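Local coordinates for UPF0255 protein frsA (Vibrio vulnificus, PDB 4I4C), which probably hydrolyses carboxylic esters as a serine esterase of the alpha/beta-hydrolase superfamily, and is not a cofactor-independent pyruvate decarboxylase, at residues N44-Y49 with Q311-Y316; W48-R53 with G136-K141; Y100-L105 with Y132-Y137. All coordinates share one frame; numbering follows the deposited sequence.

Contact 1 of 3, residues N44-Y49 with Q311-Y316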
loop_
_atom_site.group_PDB
_atom_site.type_symbol
_atom_site.label_atom_id
_atom_site.label_comp_id
_atom_site.label_asym_id
_atom_site.label_seq_id
_atom_site.Cartn_x
_atom_site.Cartn_y
_atom_site.Cartn_z
ATOM N N ASN A 44 14.566 -20.226 -5.093
ATOM C CA ASN A 44 14.539 -19.401 -3.884
ATOM C C ASN A 44 14.321 -20.160 -2.551
ATOM O O ASN A 44 14.791 -19.725 -1.503
ATOM C CB ASN A 44 13.639 -18.156 -4.041
ATOM C CG ASN A 44 12.161 -18.487 -4.112
ATOM O OD1 ASN A 44 11.652 -19.298 -3.335
ATOM N ND2 ASN A 44 11.456 -17.835 -5.040
ATOM N N GLY A 45 13.637 -21.299 -2.610
ATOM C CA GLY A 45 13.437 -22.141 -1.445
ATOM C C GLY A 45 12.727 -21.497 -0.265
ATOM O O GLY A 45 12.823 -21.998 0.854
ATOM N N PHE A 46 12.009 -20.403 -0.515
ATOM C CA PHE A 46 11.297 -19.666 0.535
ATOM C C PHE A 46 10.300 -20.526 1.312
ATOM O O PHE A 46 9.690 -21.442 0.747
ATOM C CB PHE A 46 10.584 -18.446 -0.051
ATOM C CG PHE A 46 11.524 -17.389 -0.577
ATOM C CD1 PHE A 46 12.859 -17.380 -0.201
ATOM C CD2 PHE A 46 11.069 -16.406 -1.448
ATOM C CE1 PHE A 46 13.729 -16.399 -0.686
ATOM C CE2 PHE A 46 11.929 -15.429 -1.926
ATOM C CZ PHE A 46 13.256 -15.433 -1.554
ATOM N N SER A 47 10.150 -20.220 2.604
ATOM C CA SER A 47 9.281 -20.970 3.535
ATOM C C SER A 47 7.865 -20.420 3.579
ATOM O O SER A 47 7.020 -20.918 4.329
ATOM C CB SER A 47 9.855 -20.897 4.966
ATOM O OG SER A 47 11.010 -21.703 5.104
ATOM N N TRP A 48 7.619 -19.356 2.818
ATOM C CA TRP A 48 6.343 -18.676 2.851
ATOM C C TRP A 48 5.953 -18.368 1.425
ATOM O O TRP A 48 6.822 -18.085 0.602
ATOM C CB TRP A 48 6.458 -17.359 3.637
ATOM C CG TRP A 48 6.837 -17.525 5.067
ATOM C CD1 TRP A 48 8.096 -17.458 5.591
ATOM C CD2 TRP A 48 5.952 -17.769 6.176
ATOM N NE1 TRP A 48 8.052 -17.658 6.947
ATOM C CE2 TRP A 48 6.750 -17.846 7.333
ATOM C CE3 TRP A 48 4.566 -17.920 6.300
ATOM C CZ2 TRP A 48 6.211 -18.074 8.599
ATOM C CZ3 TRP A 48 4.029 -18.146 7.562
ATOM C CH2 TRP A 48 4.852 -18.224 8.693
ATOM N N TYR A 49 4.659 -18.455 1.125
ATOM C CA TYR A 49 4.134 -18.014 -0.176
ATOM C C TYR A 49 4.151 -16.488 -0.204
ATOM O O TYR A 49 4.806 -15.865 -1.057
ATOM C CB TYR A 49 2.711 -18.540 -0.393
ATOM C CG TYR A 49 1.891 -17.699 -1.349
ATOM C CD1 TYR A 49 2.161 -17.690 -2.711
ATOM C CD2 TYR A 49 0.844 -16.907 -0.879
ATOM C CE1 TYR A 49 1.401 -16.896 -3.589
ATOM C CE2 TYR A 49 0.085 -16.138 -1.733
ATOM C CZ TYR A 49 0.363 -16.125 -3.079
ATOM O OH TYR A 49 -0.405 -15.337 -3.912
ATOM N N GLN A 311 11.566 -13.618 -12.606
ATOM C CA GLN A 311 12.241 -14.356 -11.545
ATOM C C GLN A 311 11.704 -14.010 -10.156
ATOM O O GLN A 311 12.179 -14.535 -9.162
ATOM C CB GLN A 311 13.759 -14.136 -11.616
ATOM C CG GLN A 311 14.410 -14.839 -12.797
ATOM C CD GLN A 311 13.919 -16.276 -12.960
ATOM O OE1 GLN A 311 14.133 -17.125 -12.091
ATOM N NE2 GLN A 311 13.247 -16.547 -14.074
ATOM N N MET A 312 10.715 -13.118 -10.117
ATOM C CA MET A 312 10.015 -12.721 -8.896
ATOM C C MET A 312 9.213 -13.851 -8.249
ATOM O O MET A 312 8.657 -14.689 -8.952
ATOM C CB MET A 312 9.032 -11.603 -9.224
ATOM C CG MET A 312 9.678 -10.298 -9.539
ATOM S SD MET A 312 8.411 -9.045 -9.474
ATOM C CE MET A 312 7.267 -9.630 -10.735
ATOM N N PRO A 313 9.119 -13.845 -6.902
ATOM C CA PRO A 313 8.282 -14.829 -6.210
ATOM C C PRO A 313 6.841 -14.810 -6.725
ATOM O O PRO A 313 6.368 -13.780 -7.198
ATOM C CB PRO A 313 8.353 -14.379 -4.744
ATOM C CG PRO A 313 9.716 -13.757 -4.639
ATOM C CD PRO A 313 9.887 -13.013 -5.953
ATOM N N LYS A 314 6.162 -15.947 -6.637
ATOM C CA LYS A 314 4.813 -16.075 -7.170
ATOM C C LYS A 314 3.830 -15.049 -6.609
ATOM O O LYS A 314 2.904 -14.632 -7.305
ATOM C CB LYS A 314 4.283 -17.489 -6.916
ATOM C CG LYS A 314 2.914 -17.720 -7.500
ATOM C CD LYS A 314 2.392 -19.141 -7.235
ATOM C CE LYS A 314 1.003 -19.279 -7.859
ATOM N NZ LYS A 314 0.463 -20.650 -7.632
ATOM N N MET A 315 4.019 -14.642 -5.350
ATOM C CA MET A 315 3.089 -13.677 -4.742
ATOM C C MET A 315 3.022 -12.366 -5.519
ATOM O O MET A 315 1.949 -11.794 -5.676
ATOM C CB MET A 315 3.434 -13.367 -3.284
ATOM C CG MET A 315 2.242 -12.752 -2.537
ATOM S SD MET A 315 2.595 -11.635 -1.165
ATOM C CE MET A 315 3.076 -10.146 -2.044
ATOM N N TYR A 316 4.162 -11.905 -6.017
ATOM C CA TYR A 316 4.190 -10.652 -6.793
ATOM C C TYR A 316 3.502 -10.802 -8.147
ATOM O O TYR A 316 2.727 -9.931 -8.567
ATOM C CB TYR A 316 5.624 -10.098 -6.939
ATOM C CG TYR A 316 6.247 -9.744 -5.591
ATOM C CD1 TYR A 316 5.987 -8.512 -4.987
ATOM C CD2 TYR A 316 7.066 -10.647 -4.909
ATOM C CE1 TYR A 316 6.531 -8.184 -3.751
ATOM C CE2 TYR A 316 7.624 -10.322 -3.664
ATOM C CZ TYR A 316 7.347 -9.085 -3.097
ATOM O OH TYR A 316 7.878 -8.737 -1.871
HETATM O O HOH W 1 12.461 -15.426 -6.441
HETATM O O HOH W 2 5.482 -16.353 -3.658
#
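Y49 lays one face of its phenol ring across the M315 side chain, the two side chains meeting at about a right angle. M315 CG lies over that face, 3.9 Å from Y49 CZ, while M315 CB is offset toward the rim and packs 3.6 Å from the backbone Y49 O. CG of Y49 stands anti to the backbone N (chi1 155°), which swings the ring round to the start of the helix that holds K314 and M315. At the ring edge, near its plane, the aliphatic part of K314 adds a looser contact, with Y49 CE1 4.3 Å from K314 CG.

F46 and P313 form a second, smaller apolar pair: P313 CG meets the ring edge in its plane, 3.9 Å from F46 CE2. One face of the F46 ring is covered from within its own segment by N44 CB, which sits over the ring centre.

Two waters supply the polar links. One donates to Y49 O and accepts from M315 N, an amide in the first turn of the helix; the other joins N44 ND2 to the backbone carbonyl Q311 O. The N44 amide is held at its other end by an Asx turn, F46 N donating to N44 OD1 at 3.0 Å with a nearly straight N-H...O angle of 174°. The phenol oxygen of Y49 bonds to D318, further along the same helix, and K314 NZ reaches the backbone oxygen of S24.

The contact therefore joins the loop between helices 31-44 and 54-60 to the N-terminal end of helix 314-323, where P313 is the N-cap residue. Helix 23-26 also packs against Y49, and helix 31-44 touches K314.

Contact 2 of 3, residues W48-R53 with G136-K141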
loop_
_atom_site.group_PDB
_atom_site.type_symbol
_atom_site.label_atom_id
_atom_site.label_comp_id
_atom_site.label_asym_id
_atom_site.label_seq_id
_atom_site.Cartn_x
_atom_site.Cartn_y
_atom_site.Cartn_z
ATOM N N TRP A 48 7.619 -19.356 2.818
ATOM C CA TRP A 48 6.343 -18.676 2.851
ATOM C C TRP A 48 5.953 -18.368 1.425
ATOM O O TRP A 48 6.822 -18.085 0.602
ATOM C CB TRP A 48 6.458 -17.359 3.637
ATOM C CG TRP A 48 6.837 -17.525 5.067
ATOM C CD1 TRP A 48 8.096 -17.458 5.591
ATOM C CD2 TRP A 48 5.952 -17.769 6.176
ATOM N NE1 TRP A 48 8.052 -17.658 6.947
ATOM C CE2 TRP A 48 6.750 -17.846 7.333
ATOM C CE3 TRP A 48 4.566 -17.920 6.300
ATOM C CZ2 TRP A 48 6.211 -18.074 8.599
ATOM C CZ3 TRP A 48 4.029 -18.146 7.562
ATOM C CH2 TRP A 48 4.852 -18.224 8.693
ATOM N N TYR A 49 4.659 -18.455 1.125
ATOM C CA TYR A 49 4.134 -18.014 -0.176
ATOM C C TYR A 49 4.151 -16.488 -0.204
ATOM O O TYR A 49 4.806 -15.865 -1.057
ATOM C CB TYR A 49 2.711 -18.540 -0.393
ATOM C CG TYR A 49 1.891 -17.699 -1.349
ATOM C CD1 TYR A 49 2.161 -17.690 -2.711
ATOM C CD2 TYR A 49 0.844 -16.907 -0.879
ATOM C CE1 TYR A 49 1.401 -16.896 -3.589
ATOM C CE2 TYR A 49 0.085 -16.138 -1.733
ATOM C CZ TYR A 49 0.363 -16.125 -3.079
ATOM O OH TYR A 49 -0.405 -15.337 -3.912
ATOM N N ARG A 50 3.452 -15.890 0.756
ATOM C CA ARG A 50 3.471 -14.440 0.922
ATOM C C ARG A 50 4.866 -13.914 1.226
ATOM O O ARG A 50 5.653 -14.580 1.873
ATOM C CB ARG A 50 2.528 -14.042 2.056
ATOM C CG ARG A 50 1.078 -14.198 1.680
ATOM C CD ARG A 50 0.203 -14.176 2.907
ATOM N NE ARG A 50 -1.208 -14.393 2.576
ATOM C CZ ARG A 50 -1.796 -15.589 2.495
ATOM N NH1 ARG A 50 -1.092 -16.709 2.673
ATOM N NH2 ARG A 50 -3.086 -15.665 2.205
ATOM N N ASN A 51 5.174 -12.717 0.733
ATOM C CA ASN A 51 6.323 -12.001 1.251
ATOM C C ASN A 51 5.935 -11.444 2.615
ATOM O O ASN A 51 5.028 -10.627 2.727
ATOM C CB ASN A 51 6.775 -10.883 0.308
ATOM C CG ASN A 51 8.023 -10.163 0.811
ATOM O OD1 ASN A 51 7.986 -8.969 1.081
ATOM N ND2 ASN A 51 9.126 -10.898 0.961
ATOM N N LEU A 52 6.600 -11.944 3.648
ATOM C CA LEU A 52 6.381 -11.513 5.025
ATOM C C LEU A 52 6.940 -10.115 5.259
ATOM O O LEU A 52 8.108 -9.845 4.969
ATOM C CB LEU A 52 7.074 -12.483 5.977
ATOM C CG LEU A 52 6.177 -13.355 6.829
ATOM C CD1 LEU A 52 5.120 -13.996 5.964
ATOM C CD2 LEU A 52 7.028 -14.384 7.562
ATOM N N ARG A 53 6.094 -9.241 5.788
ATOM C CA ARG A 53 6.462 -7.858 6.076
ATOM C C ARG A 53 6.432 -7.585 7.592
ATOM O O ARG A 53 5.820 -6.606 8.033
ATOM C CB ARG A 53 5.460 -6.926 5.400
ATOM C CG ARG A 53 5.171 -7.257 3.939
ATOM C CD ARG A 53 5.889 -6.313 3.007
ATOM N NE ARG A 53 5.935 -6.831 1.637
ATOM C CZ ARG A 53 5.118 -6.456 0.656
ATOM N NH1 ARG A 53 4.176 -5.550 0.879
ATOM N NH2 ARG A 53 5.247 -6.989 -0.554
ATOM N N GLY A 136 -6.185 -10.266 4.758
ATOM C CA GLY A 136 -6.521 -10.334 3.349
ATOM C C GLY A 136 -5.313 -10.201 2.427
ATOM O O GLY A 136 -5.370 -10.542 1.239
ATOM N N TYR A 137 -4.223 -9.678 2.969
ATOM C CA TYR A 137 -2.998 -9.493 2.181
ATOM C C TYR A 137 -2.628 -10.808 1.518
ATOM O O TYR A 137 -2.669 -11.866 2.181
ATOM C CB TYR A 137 -1.875 -9.033 3.114
ATOM C CG TYR A 137 -0.462 -9.104 2.566
ATOM C CD1 TYR A 137 0.086 -8.045 1.836
ATOM C CD2 TYR A 137 0.351 -10.201 2.837
ATOM C CE1 TYR A 137 1.399 -8.105 1.364
ATOM C CE2 TYR A 137 1.660 -10.268 2.371
ATOM C CZ TYR A 137 2.185 -9.214 1.637
ATOM O OH TYR A 137 3.499 -9.280 1.181
ATOM N N PRO A 138 -2.260 -10.760 0.221
ATOM C CA PRO A 138 -2.066 -9.554 -0.603
ATOM C C PRO A 138 -3.275 -9.122 -1.453
ATOM O O PRO A 138 -3.095 -8.476 -2.498
ATOM C CB PRO A 138 -0.945 -9.983 -1.539
ATOM C CG PRO A 138 -1.305 -11.420 -1.834
ATOM C CD PRO A 138 -1.801 -11.966 -0.490
ATOM N N HIS A 139 -4.483 -9.480 -1.038
ATOM C CA HIS A 139 -5.693 -8.920 -1.647
ATOM C C HIS A 139 -5.869 -9.301 -3.113
ATOM O O HIS A 139 -6.068 -8.443 -3.977
ATOM C CB HIS A 139 -5.714 -7.399 -1.462
ATOM C CG HIS A 139 -5.424 -6.981 -0.058
ATOM N ND1 HIS A 139 -6.274 -7.270 0.988
ATOM C CD2 HIS A 139 -4.374 -6.314 0.478
ATOM C CE1 HIS A 139 -5.763 -6.796 2.108
ATOM N NE2 HIS A 139 -4.612 -6.207 1.827
ATOM N N LEU A 140 -5.755 -10.596 -3.383
ATOM C CA LEU A 140 -6.070 -11.154 -4.688
ATOM C C LEU A 140 -7.575 -11.055 -4.902
ATOM O O LEU A 140 -8.350 -11.301 -3.973
ATOM C CB LEU A 140 -5.616 -12.608 -4.759
ATOM C CG LEU A 140 -4.099 -12.828 -4.666
ATOM C CD1 LEU A 140 -3.755 -14.257 -5.033
ATOM C CD2 LEU A 140 -3.335 -11.849 -5.551
ATOM N N LYS A 141 -7.997 -10.703 -6.111
ATOM C CA LYS A 141 -9.391 -10.294 -6.324
ATOM C C LYS A 141 -10.369 -11.457 -6.219
ATOM O O LYS A 141 -11.530 -11.276 -5.842
ATOM C CB LYS A 141 -9.573 -9.538 -7.651
ATOM C CG LYS A 141 -9.573 -10.415 -8.895
ATOM C CD LYS A 141 -9.565 -9.573 -10.174
ATOM C CE LYS A 141 -10.661 -8.516 -10.154
ATOM N NZ LYS A 141 -10.481 -7.510 -11.253
HETATM O O HOH W 3 -5.095 -13.542 2.565
#
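Y137 and R50 run alongside each other head to tail, the guanidinium and phenol planes 40° apart, with R50 CB 3.9 Å from Y137 CE2. The arginine chain is extended from CG to NE, and this carries NE to the backbone carbonyl of Y137: R50 NE donates to Y137 O at 2.9 Å with an N-H...O angle of 172°. The acceptor lies in the guanidinium plane, although the donor is tilted from the plane of the carbonyl. A water that accepts from R50 NH2 also donates to Y137 O, giving this carbonyl a second donor.

R53 meets the same tyrosine differently. Its side chain crosses that of Y137 at about a right angle, the planes 72° apart, with R53 CZ 3.3 Å from Y137 OH. The oxygen lies above the guanidinium plane, where no N-H points at it, so this is packing and not a hydrogen bond. The hydroxyl instead donates to the backbone N51 O at 2.6 Å, in the carbonyl plane and on a lone pair. A bend in mid-chain turns R53 back so that R53 NE donates to N51 OD1 at 3.0 Å, also on a lone pair, which, with a salt bridge from R53 to D203, holds the guanidinium over the hydroxyl.

L140 CD1 packs against Y49 OH, whose hydrogen bond goes to D318. The Y137-P138 peptide bond is cis.

The loop between helices 31-44 and 54-60 is thus fastened to the loop after helix 121-136. R50 also has a carboxylate partner, D88. Y137 O and N51 O each receive a side-chain donor, and the R53 guanidinium, though partly balanced by D203, may polarise the Y137 hydroxyl toward N51 O.

Contact 3 of 3, residues Y100-L105 with Y132-Y137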
loop_
_atom_site.group_PDB
_atom_site.type_symbol
_atom_site.label_atom_id
_atom_site.label_comp_id
_atom_site.label_asym_id
_atom_site.label_seq_id
_atom_site.Cartn_x
_atom_site.Cartn_y
_atom_site.Cartn_z
ATOM N N TYR A 100 -7.638 -16.880 8.557
ATOM C CA TYR A 100 -8.293 -17.275 9.809
ATOM C C TYR A 100 -7.528 -16.756 11.024
ATOM O O TYR A 100 -8.107 -16.173 11.939
ATOM C CB TYR A 100 -8.390 -18.795 9.890
ATOM C CG TYR A 100 -9.043 -19.296 11.161
ATOM C CD1 TYR A 100 -8.283 -19.602 12.282
ATOM C CD2 TYR A 100 -10.419 -19.450 11.241
ATOM C CE1 TYR A 100 -8.878 -20.054 13.451
ATOM C CE2 TYR A 100 -11.026 -19.910 12.406
ATOM C CZ TYR A 100 -10.250 -20.205 13.505
ATOM O OH TYR A 100 -10.836 -20.650 14.668
ATOM N N GLU A 101 -6.218 -16.977 11.036
ATOM C CA GLU A 101 -5.434 -16.636 12.211
ATOM C C GLU A 101 -5.318 -15.127 12.376
ATOM O O GLU A 101 -5.335 -14.633 13.505
ATOM C CB GLU A 101 -4.059 -17.315 12.202
ATOM C CG GLU A 101 -4.099 -18.871 12.278
ATOM C CD GLU A 101 -4.653 -19.432 13.585
ATOM O OE1 GLU A 101 -4.897 -18.669 14.539
ATOM O OE2 GLU A 101 -4.840 -20.669 13.659
ATOM N N TRP A 102 -5.213 -14.390 11.267
ATOM C CA TRP A 102 -5.081 -12.934 11.375
ATOM C C TRP A 102 -6.413 -12.309 11.757
ATOM O O TRP A 102 -6.458 -11.345 12.504
ATOM C CB TRP A 102 -4.522 -12.301 10.094
ATOM C CG TRP A 102 -3.023 -12.395 10.005
ATOM C CD1 TRP A 102 -2.287 -13.306 9.279
ATOM C CD2 TRP A 102 -2.075 -11.570 10.693
ATOM N NE1 TRP A 102 -0.942 -13.084 9.472
ATOM C CE2 TRP A 102 -0.784 -12.025 10.331
ATOM C CE3 TRP A 102 -2.194 -10.490 11.579
ATOM C CZ2 TRP A 102 0.387 -11.434 10.833
ATOM C CZ3 TRP A 102 -1.025 -9.899 12.067
ATOM C CH2 TRP A 102 0.244 -10.372 11.689
ATOM N N THR A 103 -7.500 -12.887 11.263
ATOM C CA THR A 103 -8.828 -12.382 11.608
ATOM C C THR A 103 -9.123 -12.613 13.091
ATOM O O THR A 103 -9.751 -11.778 13.748
ATOM C CB THR A 103 -9.907 -13.014 10.700
ATOM O OG1 THR A 103 -9.690 -12.577 9.354
ATOM C CG2 THR A 103 -11.301 -12.599 11.124
ATOM N N ARG A 104 -8.636 -13.736 13.624
ATOM C CA ARG A 104 -8.730 -14.003 15.058
ATOM C C ARG A 104 -8.140 -12.886 15.893
ATOM O O ARG A 104 -8.715 -12.499 16.902
ATOM C CB ARG A 104 -7.982 -15.279 15.425
ATOM C CG ARG A 104 -8.741 -16.530 15.205
ATOM C CD ARG A 104 -7.901 -17.700 15.711
ATOM N NE ARG A 104 -8.393 -18.217 16.980
ATOM C CZ ARG A 104 -7.929 -19.322 17.556
ATOM N NH1 ARG A 104 -6.950 -20.005 16.970
ATOM N NH2 ARG A 104 -8.439 -19.747 18.710
ATOM N N LEU A 105 -6.956 -12.422 15.507
ATOM C CA LEU A 105 -6.308 -11.316 16.205
ATOM C C LEU A 105 -7.129 -10.038 16.047
ATOM O O LEU A 105 -7.339 -9.313 17.018
ATOM C CB LEU A 105 -4.853 -11.104 15.734
ATOM C CG LEU A 105 -4.061 -10.052 16.524
ATOM C CD1 LEU A 105 -3.963 -10.367 18.034
ATOM C CD2 LEU A 105 -2.663 -9.809 15.936
ATOM N N TYR A 132 -7.144 -7.187 10.118
ATOM C CA TYR A 132 -8.025 -7.632 9.051
ATOM C C TYR A 132 -7.430 -7.402 7.655
ATOM O O TYR A 132 -7.610 -8.230 6.758
ATOM C CB TYR A 132 -9.376 -6.908 9.136
ATOM C CG TYR A 132 -10.209 -7.261 10.337
ATOM C CD1 TYR A 132 -10.268 -8.574 10.808
ATOM C CD2 TYR A 132 -10.923 -6.287 11.016
ATOM C CE1 TYR A 132 -11.019 -8.903 11.912
ATOM C CE2 TYR A 132 -11.682 -6.611 12.136
ATOM C CZ TYR A 132 -11.728 -7.923 12.573
ATOM O OH TYR A 132 -12.482 -8.268 13.678
ATOM N N SER A 133 -6.772 -6.259 7.467
ATOM C CA SER A 133 -6.077 -5.950 6.215
ATOM C C SER A 133 -4.972 -6.968 5.938
ATOM O O SER A 133 -4.878 -7.526 4.840
ATOM C CB SER A 133 -5.506 -4.525 6.237
ATOM O OG SER A 133 -4.731 -4.273 5.073
ATOM N N ILE A 134 -4.136 -7.212 6.934
ATOM C CA ILE A 134 -3.114 -8.257 6.826
ATOM C C ILE A 134 -3.718 -9.648 6.550
ATOM O O ILE A 134 -3.180 -10.428 5.754
ATOM C CB ILE A 134 -2.253 -8.296 8.101
ATOM C CG1 ILE A 134 -1.445 -6.995 8.208
ATOM C CG2 ILE A 134 -1.359 -9.520 8.101
ATOM C CD1 ILE A 134 -0.910 -6.690 9.589
ATOM N N ALA A 135 -4.838 -9.956 7.206
ATOM C CA ALA A 135 -5.570 -11.200 6.928
ATOM C C ALA A 135 -5.865 -11.369 5.432
ATOM O O ALA A 135 -5.803 -12.475 4.894
ATOM C CB ALA A 135 -6.872 -11.259 7.742
ATOM N N GLY A 136 -6.185 -10.266 4.758
ATOM C CA GLY A 136 -6.521 -10.334 3.349
ATOM C C GLY A 136 -5.313 -10.201 2.427
ATOM O O GLY A 136 -5.370 -10.542 1.239
ATOM N N TYR A 137 -4.223 -9.678 2.969
ATOM C CA TYR A 137 -2.998 -9.493 2.181
ATOM C C TYR A 137 -2.628 -10.808 1.518
ATOM O O TYR A 137 -2.669 -11.866 2.181
ATOM C CB TYR A 137 -1.875 -9.033 3.114
ATOM C CG TYR A 137 -0.462 -9.104 2.566
ATOM C CD1 TYR A 137 0.086 -8.045 1.836
ATOM C CD2 TYR A 137 0.351 -10.201 2.837
ATOM C CE1 TYR A 137 1.399 -8.105 1.364
ATOM C CE2 TYR A 137 1.660 -10.268 2.371
ATOM C CZ TYR A 137 2.185 -9.214 1.637
ATOM O OH TYR A 137 3.499 -9.280 1.181
#
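W102 meets I134 and A135 through two different parts of its side chain. The indole offers one face to I134, whose CG2 methyl lies over the six-membered ring, 3.5 Å from its centroid and 16° off the ring normal. This CH-pi contact is close: I134 CG2 is 3.4 Å from W102 CD2. With CG1 of I134 anti to the carbonyl carbon (chi1 -66°), CG2 is the branch left to point at the indole face; the CD1 atom at the end of the CG1 branch reaches only the rim of the indole, near W102 CZ3. Nearer the backbone, W102 CB packs 3.5 Å from A135 CB. The small alanine matches the short CA separation of 4.8 Å between W102 and A135.

T103 follows and divides its two branches between neighbours. Its hydroxyl sits beside the alanine methyl, T103 OG1 to A135 CB 3.5 Å, while its hydrogen bond goes to the backbone oxygen of A99, one turn earlier in the same helix. The CG2 methyl instead turns to Y132, 3.8 Å from Y132 CE1. The two side chains cross at about a right angle, and Y132 CE1 also comes 3.6 Å from the backbone T103 O. The hydroxyl of Y132 bonds to Q110 on the first helix, adding a polar tie beyond these segments.

The local axes run antiparallel, 176° apart in direction and 7.9 Å apart at closest approach, so helices 98-114 and 121-136 form an antiparallel helical hairpin. Helix 64-75 packs on W102, and helix 144-163 packs against Y132 and A135.

Contacts 1 and 2 start from the same loop, sharing W48 and Y49, and their centres lie 11 Å apart; contact 3 is likewise 11 Å from contact 2, with which it shares G136 and Y137, and 20 Å from contact 1. Y137 lies at the junction: M315 CE of contact 1 comes 3.4 Å from Y137 OH, while its backbone follows directly from the helix of contact 3. Contact 1 includes M312, which lines the hexanoic acid pocket, and the M315 side chain is about 8 Å from that ligand. The R53 side chain of contact 2 lies about 6 Å from both hexanoic acid and the bound polyethylene glycol ether, probably from the crystallisation liquor.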